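Local coordinates for tailspike protein (Siphovirus 9NA, PDB 3RIQ) that probably binds Salmonella lipopolysaccharide as the phage's receptor and cleaves its O-antigen chains as an endorhamnosidase, at residues I280-D285 with H310-I315; G324-G329 with G346-G351; M439-R444 with L455-D460. All coordinates share one frame; numbering follows the deposited sequence.

Contact 1. Residues I280-D285 with H310-I315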
ATOM      1  N   ILE A 280      -1.493 -16.126   6.698  1.00 11.09           N
ATOM      2  CA  ILE A 280      -0.344 -16.682   5.989  1.00 10.75           C
ATOM      3  C   ILE A 280       0.470 -17.402   7.055  1.00 11.00           C
ATOM      4  O   ILE A 280       0.460 -16.991   8.223  1.00 11.82           O
ATOM      5  CB  ILE A 280       0.529 -15.588   5.271  1.00 11.30           C
ATOM      6  CG1 ILE A 280       1.173 -14.601   6.264  1.00 12.54           C
ATOM      7  CG2 ILE A 280      -0.284 -14.860   4.207  1.00 13.47           C
ATOM      8  CD1 ILE A 280       2.085 -13.578   5.594  1.00 14.61           C
ATOM      9  N   ASP A 281       1.160 -18.478   6.659  1.00 11.90           N
ATOM     10  CA  ASP A 281       2.041 -19.220   7.594  1.00 11.17           C
ATOM     11  C   ASP A 281       3.412 -19.244   6.932  1.00 12.01           C
ATOM     12  O   ASP A 281       3.696 -20.145   6.130  1.00 13.46           O
ATOM     13  CB  ASP A 281       1.533 -20.661   7.803  1.00 12.73           C
ATOM     14  CG  ASP A 281       2.506 -21.510   8.606  1.00 14.08           C
ATOM     15  OD1 ASP A 281       3.471 -20.927   9.169  1.00 16.81           O
ATOM     16  OD2 ASP A 281       2.291 -22.748   8.700  1.00 16.41           O
ATOM     17  N   VAL A 282       4.240 -18.250   7.231  1.00 11.61           N
ATOM     18  CA  VAL A 282       5.573 -18.185   6.619  1.00 12.65           C
ATOM     19  C   VAL A 282       6.576 -18.535   7.721  1.00 12.65           C
ATOM     20  O   VAL A 282       7.410 -17.713   8.114  1.00 13.25           O
ATOM     21  CB  VAL A 282       5.840 -16.806   5.969  1.00 11.81           C
ATOM     22  CG1 VAL A 282       7.181 -16.806   5.219  1.00 13.84           C
ATOM     23  CG2 VAL A 282       4.716 -16.464   4.963  1.00 14.82           C
ATOM     24  N   ASN A 283       6.432 -19.748   8.276  1.00 12.90           N
ATOM     25  CA  ASN A 283       7.357 -20.253   9.283  1.00 12.58           C
ATOM     26  C   ASN A 283       8.262 -21.336   8.711  1.00 12.17           C
ATOM     27  O   ASN A 283       7.872 -22.059   7.770  1.00 12.99           O
ATOM     28  CB  ASN A 283       6.568 -20.842  10.465  1.00 13.46           C
ATOM     29  CG  ASN A 283       5.945 -19.761  11.343  1.00 12.87           C
ATOM     30  OD1 ASN A 283       6.486 -19.423  12.412  1.00 14.69           O
ATOM     31  ND2 ASN A 283       4.819 -19.200  10.901  1.00 14.69           N
ATOM     32  N   ALA A 284       9.438 -21.503   9.311  1.00 11.98           N
ATOM     33  CA  ALA A 284      10.395 -22.542   8.884  1.00 12.20           C
ATOM     34  C   ALA A 284      10.623 -23.606   9.966  1.00 12.40           C
ATOM     35  O   ALA A 284      10.801 -24.765   9.621  1.00 13.27           O
ATOM     36  CB  ALA A 284      11.723 -21.902   8.472  1.00 12.57           C
ATOM     37  N   ASP A 285      10.617 -23.217  11.249  1.00 13.34           N
ATOM     38  CA  ASP A 285      10.709 -24.177  12.357  1.00 14.12           C
ATOM     39  C   ASP A 285       9.366 -24.274  13.076  1.00 14.29           C
ATOM     40  O   ASP A 285       8.650 -23.255  13.222  1.00 14.58           O
ATOM     41  CB  ASP A 285      11.773 -23.727  13.371  1.00 14.20           C
ATOM     42  CG  ASP A 285      13.186 -23.851  12.857  1.00 14.95           C
ATOM     43  OD1 ASP A 285      13.480 -24.798  12.082  1.00 14.69           O
ATOM     44  OD2 ASP A 285      14.010 -22.968  13.207  1.00 14.73           O
ATOM     45  N   HIS A 310      12.673 -13.601   3.761  1.00 11.47           N
ATOM     46  CA  HIS A 310      11.510 -13.434   2.905  1.00 11.43           C
ATOM     47  C   HIS A 310      11.130 -11.954   2.838  1.00 11.59           C
ATOM     48  O   HIS A 310      11.463 -11.150   3.728  1.00 12.37           O
ATOM     49  CB  HIS A 310      10.326 -14.247   3.429  1.00 11.18           C
ATOM     50  CG  HIS A 310      10.568 -15.727   3.467  1.00 11.68           C
ATOM     51  ND1 HIS A 310      10.897 -16.462   2.345  1.00 11.42           N
ATOM     52  CD2 HIS A 310      10.429 -16.617   4.480  1.00 11.59           C
ATOM     53  CE1 HIS A 310      10.986 -17.743   2.679  1.00 11.55           C
ATOM     54  NE2 HIS A 310      10.715 -17.863   3.973  1.00 11.17           N
ATOM     55  N   ILE A 311      10.416 -11.607   1.774  1.00 10.95           N
ATOM     56  CA  ILE A 311       9.715 -10.336   1.649  1.00 11.66           C
ATOM     57  C   ILE A 311       8.228 -10.611   1.655  1.00 10.62           C
ATOM     58  O   ILE A 311       7.725 -11.398   0.824  1.00 11.74           O
ATOM     59  CB  ILE A 311      10.128  -9.593   0.349  1.00 11.26           C
ATOM     60  CG1 ILE A 311      11.649  -9.329   0.334  1.00 12.30           C
ATOM     61  CG2 ILE A 311       9.282  -8.322   0.148  1.00 12.31           C
ATOM     62  CD1 ILE A 311      12.192  -8.701  -1.001  1.00 14.32           C
ATOM     63  N   ILE A 312       7.535  -9.991   2.608  1.00 10.34           N
ATOM     64  CA  ILE A 312       6.101 -10.188   2.765  1.00 10.88           C
ATOM     65  C   ILE A 312       5.458  -8.812   2.714  1.00 10.71           C
ATOM     66  O   ILE A 312       5.744  -7.973   3.570  1.00 12.24           O
ATOM     67  CB  ILE A 312       5.802 -10.845   4.137  1.00 10.99           C
ATOM     68  CG1 ILE A 312       6.449 -12.246   4.221  1.00 11.88           C
ATOM     69  CG2 ILE A 312       4.242 -10.922   4.374  1.00 12.72           C
ATOM     70  CD1 ILE A 312       6.428 -12.845   5.673  1.00 13.03           C
ATOM     71  N   ARG A 313       4.590  -8.558   1.742  1.00 10.57           N
ATOM     72  CA  ARG A 313       3.999  -7.217   1.651  1.00 11.25           C
ATOM     73  C   ARG A 313       2.599  -7.198   1.050  1.00 11.59           C
ATOM     74  O   ARG A 313       2.215  -8.109   0.276  1.00 12.15           O
ATOM     75  CB  ARG A 313       4.914  -6.248   0.916  1.00 14.02           C
ATOM     76  CG  ARG A 313       5.468  -6.723  -0.347  1.00 15.60           C
ATOM     77  CD  ARG A 313       6.662  -5.820  -0.867  1.00 13.11           C
ATOM     78  NE  ARG A 313       6.218  -4.478  -1.266  1.00 12.05           N
ATOM     79  CZ  ARG A 313       5.854  -4.128  -2.493  1.00 12.48           C
ATOM     80  NH1 ARG A 313       5.880  -5.038  -3.466  1.00 13.88           N
ATOM     81  NH2 ARG A 313       5.413  -2.884  -2.735  1.00 14.02           N
ATOM     82  N   ASN A 314       1.812  -6.217   1.484  1.00 10.67           N
ATOM     83  CA  ASN A 314       0.464  -5.963   0.920  1.00 11.88           C
ATOM     84  C   ASN A 314      -0.511  -7.109   1.191  1.00 11.63           C
ATOM     85  O   ASN A 314      -1.294  -7.507   0.307  1.00 12.85           O
ATOM     86  CB  ASN A 314       0.594  -5.647  -0.581  1.00 12.16           C
ATOM     87  CG  ASN A 314       1.575  -4.497  -0.846  1.00 12.08           C
ATOM     88  OD1 ASN A 314       1.510  -3.469  -0.193  1.00 14.25           O
ATOM     89  ND2 ASN A 314       2.506  -4.698  -1.754  1.00 13.44           N
ATOM     90  N   ILE A 315      -0.473  -7.635   2.412  1.00 11.30           N
ATOM     91  CA  ILE A 315      -1.276  -8.811   2.780  1.00 10.51           C
ATOM     92  C   ILE A 315      -2.543  -8.299   3.463  1.00 10.72           C
ATOM     93  O   ILE A 315      -2.489  -7.325   4.240  1.00 11.44           O
ATOM     94  CB  ILE A 315      -0.513  -9.671   3.798  1.00 11.25           C
ATOM     95  CG1 ILE A 315       0.876 -10.035   3.271  1.00 12.55           C
ATOM     96  CG2 ILE A 315      -1.336 -10.907   4.206  1.00 13.14           C
ATOM     97  CD1 ILE A 315       0.923 -10.879   1.977  1.00 14.00           C
TER
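I280 and V282 point their side chains across the interior of a right-handed parallel beta-helix, the fold of this tailspike, and meet H310 and I312 on another wall of the coil and I315 just past the bend at N314. No hydrogen bond joins the two segments; the contact is made by branched aliphatic side chains and one imidazole. I280 and I312 approach tip to tip, CD1 of I280 lying 3.6 Å from CG2 of I312. The first torsion of I280 (chi1 63°) tucks CG1 between N and C of its own backbone, and the extended second torsion carries CD1 on toward I312. This leaves CG2 of I280 for I315, whose own CG2 is 4.1 Å away where the two side chains pass at a slant. V282 likewise faces I312 end on, its CB 4.0 Å from I312 CD1, so I312 serves both neighbours with separate branches, CG2 for I280 and CD1 for V282. F267 and W327 also border V282 and continue the apolar filling. The backbone bends at N314 from one face to the next, and I315 therefore reaches the same interior from beyond that bend. The H310 ring is held by its ND1, which is hydrogen-bonded to the backbone N of L265, while its CD2 meets V282 obliquely: CG1 of V282 sits 3.3 Å from H310 CD2.

Contact 2. Residues G324-G329 with G346-G351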
ATOM      1  N   GLY A 324      -3.724 -14.138  12.417  1.00 12.61           N
ATOM      2  CA  GLY A 324      -4.060 -13.328  11.246  1.00 12.33           C
ATOM      3  C   GLY A 324      -2.975 -13.369  10.173  1.00 11.87           C
ATOM      4  O   GLY A 324      -3.291 -13.451   8.982  1.00 12.82           O
ATOM      5  N   ALA A 325      -1.708 -13.328  10.585  1.00 12.48           N
ATOM      6  CA  ALA A 325      -0.537 -13.432   9.664  1.00 11.43           C
ATOM      7  C   ALA A 325       0.645 -13.657  10.578  1.00 11.77           C
ATOM      8  O   ALA A 325       0.788 -12.960  11.611  1.00 12.47           O
ATOM      9  CB  ALA A 325      -0.325 -12.130   8.867  1.00 12.73           C
ATOM     10  N   TRP A 326       1.494 -14.620  10.231  1.00 12.77           N
ATOM     11  CA  TRP A 326       2.696 -14.834  11.031  1.00 12.17           C
ATOM     12  C   TRP A 326       3.859 -15.456  10.276  1.00 12.47           C
ATOM     13  O   TRP A 326       3.713 -15.987   9.144  1.00 12.62           O
ATOM     14  CB  TRP A 326       2.413 -15.609  12.323  1.00 12.76           C
ATOM     15  CG  TRP A 326       2.246 -17.119  12.253  1.00 13.31           C
ATOM     16  CD1 TRP A 326       1.618 -17.875  11.276  1.00 13.73           C
ATOM     17  CD2 TRP A 326       2.621 -18.038  13.291  1.00 13.26           C
ATOM     18  NE1 TRP A 326       1.613 -19.234  11.655  1.00 13.67           N
ATOM     19  CE2 TRP A 326       2.225 -19.349  12.880  1.00 13.06           C
ATOM     20  CE3 TRP A 326       3.246 -17.879  14.541  1.00 14.56           C
ATOM     21  CZ2 TRP A 326       2.438 -20.485  13.683  1.00 14.63           C
ATOM     22  CZ3 TRP A 326       3.450 -19.011  15.354  1.00 15.56           C
ATOM     23  CH2 TRP A 326       3.047 -20.290  14.918  1.00 17.56           C
ATOM     24  N   TRP A 327       5.016 -15.355  10.919  1.00 12.90           N
ATOM     25  CA  TRP A 327       6.296 -15.805  10.348  1.00 12.32           C
ATOM     26  C   TRP A 327       7.279 -16.049  11.481  1.00 13.27           C
ATOM     27  O   TRP A 327       7.065 -15.584  12.619  1.00 13.54           O
ATOM     28  CB  TRP A 327       6.891 -14.746   9.380  1.00 13.92           C
ATOM     29  CG  TRP A 327       7.049 -13.386  10.029  1.00 13.28           C
ATOM     30  CD1 TRP A 327       8.131 -12.928  10.750  1.00 14.44           C
ATOM     31  CD2 TRP A 327       6.065 -12.358  10.082  1.00 13.54           C
ATOM     32  NE1 TRP A 327       7.879 -11.648  11.232  1.00 13.79           N
ATOM     33  CE2 TRP A 327       6.617 -11.275  10.839  1.00 14.03           C
ATOM     34  CE3 TRP A 327       4.766 -12.233   9.555  1.00 14.51           C
ATOM     35  CZ2 TRP A 327       5.887 -10.096  11.106  1.00 13.20           C
ATOM     36  CZ3 TRP A 327       4.062 -11.064   9.780  1.00 14.26           C
ATOM     37  CH2 TRP A 327       4.631  -9.998  10.548  1.00 13.49           C
ATOM     38  N   ASP A 328       8.330 -16.797  11.167  1.00 12.54           N
ATOM     39  CA  ASP A 328       9.503 -16.878  12.081  1.00 12.68           C
ATOM     40  C   ASP A 328      10.748 -16.491  11.269  1.00 13.49           C
ATOM     41  O   ASP A 328      10.640 -15.916  10.185  1.00 14.05           O
ATOM     42  CB  ASP A 328       9.663 -18.268  12.749  1.00 13.16           C
ATOM     43  CG  ASP A 328      10.181 -19.337  11.784  1.00 13.92           C
ATOM     44  OD1 ASP A 328      10.035 -19.126  10.559  1.00 15.06           O
ATOM     45  OD2 ASP A 328      10.733 -20.371  12.249  1.00 14.94           O
ATOM     46  N   GLY A 329      11.907 -16.868  11.769  1.00 12.73           N
ATOM     47  CA  GLY A 329      13.170 -16.587  11.117  1.00 14.26           C
ATOM     48  C   GLY A 329      13.610 -15.147  11.334  1.00 13.70           C
ATOM     49  O   GLY A 329      13.045 -14.399  12.154  1.00 14.06           O
ATOM     50  N   GLY A 346      -3.451 -11.306  16.036  1.00 12.80           N
ATOM     51  CA  GLY A 346      -3.634 -10.635  14.754  1.00 12.48           C
ATOM     52  C   GLY A 346      -2.410 -10.646  13.843  1.00 12.56           C
ATOM     53  O   GLY A 346      -2.529 -10.702  12.619  1.00 13.96           O
ATOM     54  N   MET A 347      -1.238 -10.604  14.459  1.00 13.29           N
ATOM     55  CA  MET A 347       0.069 -10.559  13.774  1.00 12.75           C
ATOM     56  C   MET A 347       1.058 -11.141  14.770  1.00 13.26           C
ATOM     57  O   MET A 347       1.040 -10.772  15.960  1.00 13.84           O
ATOM     58  CB  MET A 347       0.464  -9.120  13.394  1.00 12.96           C
ATOM     59  CG  MET A 347       1.710  -9.042  12.506  1.00 12.38           C
ATOM     60  SD  MET A 347       3.024  -7.949  13.120  1.00 14.35           S
ATOM     61  CE  MET A 347       3.973  -9.026  14.204  1.00 13.20           C
ATOM     62  N   PHE A 348       1.933 -12.034  14.309  1.00 13.58           N
ATOM     63  CA  PHE A 348       2.832 -12.723  15.245  1.00 13.00           C
ATOM     64  C   PHE A 348       4.204 -12.923  14.564  1.00 13.66           C
ATOM     65  O   PHE A 348       4.309 -13.507  13.480  1.00 14.28           O
ATOM     66  CB  PHE A 348       2.198 -14.071  15.664  1.00 13.51           C
ATOM     67  CG  PHE A 348       2.763 -14.694  16.920  1.00 13.77           C
ATOM     68  CD1 PHE A 348       1.904 -15.001  17.995  1.00 16.73           C
ATOM     69  CD2 PHE A 348       4.112 -15.072  17.026  1.00 14.82           C
ATOM     70  CE1 PHE A 348       2.398 -15.640  19.180  1.00 18.74           C
ATOM     71  CE2 PHE A 348       4.594 -15.709  18.188  1.00 15.89           C
ATOM     72  CZ  PHE A 348       3.741 -15.987  19.265  1.00 18.27           C
ATOM     73  N   ASP A 349       5.248 -12.427  15.220  1.00 13.67           N
ATOM     74  CA  ASP A 349       6.638 -12.663  14.821  1.00 12.67           C
ATOM     75  C   ASP A 349       7.268 -13.629  15.808  1.00 13.10           C
ATOM     76  O   ASP A 349       7.551 -13.258  16.973  1.00 13.50           O
ATOM     77  CB  ASP A 349       7.407 -11.328  14.704  1.00 12.67           C
ATOM     78  CG  ASP A 349       8.852 -11.502  14.243  1.00 14.56           C
ATOM     79  OD1 ASP A 349       9.462 -12.579  14.423  1.00 15.07           O
ATOM     80  OD2 ASP A 349       9.396 -10.507  13.719  1.00 15.81           O
ATOM     81  N   ARG A 350       7.456 -14.871  15.349  1.00 14.01           N
ATOM     82  CA  ARG A 350       7.980 -15.948  16.188  1.00 15.09           C
ATOM     83  C   ARG A 350       9.515 -16.003  16.099  1.00 15.07           C
ATOM     84  O   ARG A 350      10.170 -16.809  16.790  1.00 16.05           O
ATOM     85  CB  ARG A 350       7.353 -17.296  15.762  1.00 15.98           C
ATOM     86  CG  ARG A 350       7.956 -18.497  16.479  1.00 23.55           C
ATOM     87  CD  ARG A 350       7.145 -19.034  17.591  1.00 28.00           C
ATOM     88  NE  ARG A 350       6.545 -20.192  16.975  1.00 31.41           N
ATOM     89  CZ  ARG A 350       6.055 -21.287  17.558  1.00 28.60           C
ATOM     90  NH1 ARG A 350       5.985 -21.464  18.886  1.00 33.84           N
ATOM     91  NH2 ARG A 350       5.590 -22.220  16.745  1.00 23.54           N
ATOM     92  N   GLY A 351      10.080 -15.169  15.238  1.00 14.23           N
ATOM     93  CA  GLY A 351      11.534 -15.124  15.030  1.00 14.47           C
ATOM     94  C   GLY A 351      12.178 -13.965  15.768  1.00 14.55           C
ATOM     95  O   GLY A 351      11.816 -13.644  16.909  1.00 15.07           O
TER
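The backbone N of R350 gives W327 O a short, nearly straight hydrogen bond, 2.8 Å long with 171° at the hydrogen. Two more backbone bonds tie the segments together, F348 N to A325 O at 3.1 Å and W327 N to F348 O, making a parallel ladder between successive coils of the beta-helix. Beside them, W327 NE1 donates to D349 OD2 over 3.1 Å, coming from above the carboxylate plane. The same OD2 is also bonded by S380 and N354, while OD1 accepts from G351 N in an Asx turn, so both carboxylate oxygens are engaged. The W327 indole lies with one face over F348 O and D349 CA, the latter a CH-pi contact. M347 crosses it obliquely in a Met-aromatic contact, its CG 3.6 Å from W327 CH2; bends at chi2 and chi3 bring the sulfur and methyl alongside the six-membered ring. W326 and F348 occupy the other side of the ladder and form an edge-to-face pair, the indole edge directed at the phenyl face with planes 84° apart. R350 runs alongside W326, its NH2 3.7 Å from W326 CH2. The chemistry thus differs between the two sides: the partly exposed W326 side relies on aromatic and guanidinium contacts, whereas the buried indole N-H of W327 is satisfied by a carboxylate that other donors also hold in place.

Contact 3. Residues M439-R444 with L455-D460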
ATOM      1  N   MET A 439      -9.830  15.716  29.945  1.00 17.66           N
ATOM      2  CA  MET A 439      -8.864  14.938  29.172  1.00 17.14           C
ATOM      3  C   MET A 439      -7.480  15.199  29.717  1.00 15.47           C
ATOM      4  O   MET A 439      -7.285  16.149  30.497  1.00 15.31           O
ATOM      5  CB  MET A 439      -8.975  15.214  27.663  1.00 17.68           C
ATOM      6  CG  MET A 439      -8.375  16.544  27.196  1.00 18.33           C
ATOM      7  SD  MET A 439      -8.650  16.758  25.400  1.00 17.37           S
ATOM      8  CE  MET A 439      -7.650  15.417  24.710  1.00 16.14           C
ATOM      9  N   THR A 440      -6.527  14.337  29.340  1.00 15.29           N
ATOM     10  CA  THR A 440      -5.234  14.303  29.999  1.00 16.03           C
ATOM     11  C   THR A 440      -4.044  14.121  29.071  1.00 15.31           C
ATOM     12  O   THR A 440      -4.164  13.509  28.007  1.00 14.99           O
ATOM     13  CB  THR A 440      -5.155  13.157  31.039  1.00 16.10           C
ATOM     14  OG1 THR A 440      -5.605  11.932  30.448  1.00 16.45           O
ATOM     15  CG2 THR A 440      -5.979  13.466  32.306  1.00 17.92           C
ATOM     16  N   LEU A 441      -2.901  14.663  29.498  1.00 15.30           N
ATOM     17  CA  LEU A 441      -1.575  14.213  29.062  1.00 15.47           C
ATOM     18  C   LEU A 441      -0.951  13.463  30.231  1.00 15.23           C
ATOM     19  O   LEU A 441      -0.782  14.045  31.325  1.00 16.48           O
ATOM     20  CB  LEU A 441      -0.658  15.415  28.728  1.00 15.60           C
ATOM     21  CG  LEU A 441       0.869  15.096  28.730  1.00 17.87           C
ATOM     22  CD1 LEU A 441       1.252  14.201  27.582  1.00 21.04           C
ATOM     23  CD2 LEU A 441       1.682  16.376  28.686  1.00 21.20           C
ATOM     24  N   SER A 442      -0.612  12.185  30.015  1.00 14.83           N
ATOM     25  CA  SER A 442       0.028  11.374  31.046  1.00 15.78           C
ATOM     26  C   SER A 442       1.388  10.924  30.537  1.00 15.33           C
ATOM     27  O   SER A 442       1.516  10.596  29.337  1.00 15.99           O
ATOM     28  CB  SER A 442      -0.811  10.153  31.406  1.00 16.83           C
ATOM     29  OG  SER A 442      -2.140  10.510  31.734  1.00 20.00           O
ATOM     30  N   MET A 443       2.382  10.898  31.426  1.00 15.77           N
ATOM     31  CA  MET A 443       3.736  10.445  31.063  1.00 16.02           C
ATOM     32  C   MET A 443       4.165   9.373  32.038  1.00 16.16           C
ATOM     33  O   MET A 443       4.106   9.582  33.260  1.00 15.85           O
ATOM     34  CB  MET A 443       4.740  11.602  31.028  1.00 17.06           C
ATOM     35  CG  MET A 443       4.239  12.758  30.150  1.00 17.95           C
ATOM     36  SD  MET A 443       5.096  14.360  30.239  1.00 26.66           S
ATOM     37  CE  MET A 443       6.707  13.827  30.357  1.00 22.61           C
ATOM     38  N   ARG A 444       4.538   8.214  31.482  1.00 16.64           N
ATOM     39  CA  ARG A 444       4.914   7.020  32.287  1.00 16.60           C
ATOM     40  C   ARG A 444       6.344   6.564  31.930  1.00 16.34           C
ATOM     41  O   ARG A 444       6.536   5.563  31.213  1.00 15.83           O
ATOM     42  CB  ARG A 444       3.875   5.880  32.131  1.00 16.22           C
ATOM     43  CG  ARG A 444       4.053   4.688  33.118  1.00 16.26           C
ATOM     44  CD  ARG A 444       2.893   3.668  33.032  1.00 16.17           C
ATOM     45  NE  ARG A 444       2.859   3.054  31.701  1.00 16.17           N
ATOM     46  CZ  ARG A 444       3.617   2.016  31.333  1.00 15.61           C
ATOM     47  NH1 ARG A 444       4.419   1.408  32.227  1.00 17.65           N
ATOM     48  NH2 ARG A 444       3.567   1.592  30.067  1.00 16.91           N
ATOM     49  N   LEU A 455       3.550  11.759  35.716  1.00 16.50           N
ATOM     50  CA  LEU A 455       3.028  13.117  35.504  1.00 15.21           C
ATOM     51  C   LEU A 455       1.656  13.015  34.874  1.00 15.52           C
ATOM     52  O   LEU A 455       1.491  12.250  33.917  1.00 15.18           O
ATOM     53  CB  LEU A 455       3.973  13.906  34.583  1.00 15.18           C
ATOM     54  CG  LEU A 455       3.657  15.368  34.220  1.00 15.21           C
ATOM     55  CD1 LEU A 455       4.950  16.086  33.821  1.00 15.91           C
ATOM     56  CD2 LEU A 455       2.590  15.493  33.104  1.00 15.25           C
ATOM     57  N   VAL A 456       0.681  13.757  35.395  1.00 15.73           N
ATOM     58  CA  VAL A 456      -0.607  13.909  34.722  1.00 15.25           C
ATOM     59  C   VAL A 456      -0.982  15.384  34.666  1.00 14.78           C
ATOM     60  O   VAL A 456      -1.011  16.071  35.710  1.00 15.38           O
ATOM     61  CB  VAL A 456      -1.741  13.145  35.454  1.00 15.81           C
ATOM     62  CG1 VAL A 456      -3.043  13.352  34.707  1.00 15.86           C
ATOM     63  CG2 VAL A 456      -1.406  11.646  35.595  1.00 15.73           C
ATOM     64  N   LEU A 457      -1.203  15.887  33.453  1.00 14.24           N
ATOM     65  CA  LEU A 457      -1.703  17.238  33.201  1.00 15.04           C
ATOM     66  C   LEU A 457      -3.162  17.120  32.721  1.00 15.02           C
ATOM     67  O   LEU A 457      -3.420  16.436  31.737  1.00 15.88           O
ATOM     68  CB  LEU A 457      -0.854  17.901  32.107  1.00 15.68           C
ATOM     69  CG  LEU A 457      -1.236  19.310  31.610  1.00 14.47           C
ATOM     70  CD1 LEU A 457      -0.982  20.380  32.713  1.00 15.55           C
ATOM     71  CD2 LEU A 457      -0.504  19.664  30.308  1.00 16.61           C
ATOM     72  N   THR A 458      -4.095  17.776  33.405  1.00 16.13           N
ATOM     73  CA  THR A 458      -5.524  17.588  33.138  1.00 16.10           C
ATOM     74  C   THR A 458      -6.174  18.900  32.710  1.00 15.59           C
ATOM     75  O   THR A 458      -5.928  19.956  33.331  1.00 16.69           O
ATOM     76  CB  THR A 458      -6.250  17.093  34.418  1.00 16.59           C
ATOM     77  OG1 THR A 458      -5.602  15.907  34.906  1.00 17.86           O
ATOM     78  CG2 THR A 458      -7.725  16.807  34.138  1.00 16.26           C
ATOM     79  N   ALA A 459      -6.980  18.829  31.658  1.00 15.61           N
ATOM     80  CA  ALA A 459      -7.880  19.910  31.240  1.00 15.41           C
ATOM     81  C   ALA A 459      -9.270  19.442  31.615  1.00 16.63           C
ATOM     82  O   ALA A 459      -9.737  18.442  31.065  1.00 16.50           O
ATOM     83  CB  ALA A 459      -7.809  20.062  29.735  1.00 16.14           C
ATOM     84  N   ASP A 460      -9.940  20.142  32.537  1.00 18.04           N
ATOM     85  CA  ASP A 460     -11.241  19.668  33.005  1.00 19.26           C
ATOM     86  C   ASP A 460     -12.297  20.720  32.717  1.00 19.27           C
ATOM     87  O   ASP A 460     -12.321  21.767  33.380  1.00 18.93           O
ATOM     88  CB  ASP A 460     -11.154  19.351  34.511  1.00 20.83           C
ATOM     89  CG  ASP A 460     -12.453  18.786  35.080  1.00 23.75           C
ATOM     90  OD1 ASP A 460     -12.363  18.047  36.087  1.00 28.51           O
ATOM     91  OD2 ASP A 460     -13.548  19.070  34.543  1.00 26.65           O
TER
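M439 and A459 are joined by a reciprocal pair of hydrogen bonds: M439 N donates to A459 O and A459 N to M439 O, each 2.9 Å long. Two residues on, the exchange is repeated by L441 and L457, where L457 N reaches L441 O over 2.8 Å with 172° at the hydrogen. M443 and L455 form the third such pair, less evenly: M443 N to L455 O is 3.0 Å, but the return bond from L455 N to M443 O is weak at 3.3 Å. T440 with T458 and S442 with V456 are the non-hydrogen-bonded pairs between them, and their backbone polar groups face outward from the hairpin. V456 and T458 share backbone hydrogen bonds with S476 and K474 of strand 470-479. On the other flank, T440 N donates to N429 OD1 of the second subunit, and residues 441 to 444 continue the ladder in parallel with a strand of that subunit. The two strands thus form an antiparallel beta hairpin at one side of a five-stranded sheet, beyond the parallel beta-helix, and the sheet runs on across the trimer interface. M439, L441, M443, L455, L457 and A459 share its apolar face, which packs against both other subunits, M439, L441, L457 and A459 meeting the third. There M443 and L455 lie side by side, SD of M443 4.0 Å from L455 CD2, while L441 and L457 approach through their CB atoms. The opposite, partly exposed face carries T440, S442, V456 and T458. T440 CG2, set beside its own backbone N (OG1 at chi1 49°), touches both T458 OG1 at 3.6 Å and V456 CG1 at 3.8 Å.

Overall arrangement
Contacts 1, 2 and 3 come in that order along the chain without overlapping. The first two are neighbours in the beta-helix, their centres 8 Å apart: strand 281-282 pairs in parallel with strand 326-327, which in turn pairs with 347-349. They also touch directly, through V282 N to W326 O and A284 N to D328 OD1. Contact 1 spans the interior of the coil, while contact 2 runs along one wall of it. Contact 3 stands apart, its centre 40 Å from contact 1 and 35 Å from contact 2, in the antiparallel sheet that follows the beta-helix. Contacts 1 and 2 thus build the coils of one subunit, whereas contact 3 belongs to a sheet continued by a neighbouring subunit, and so to trimer assembly.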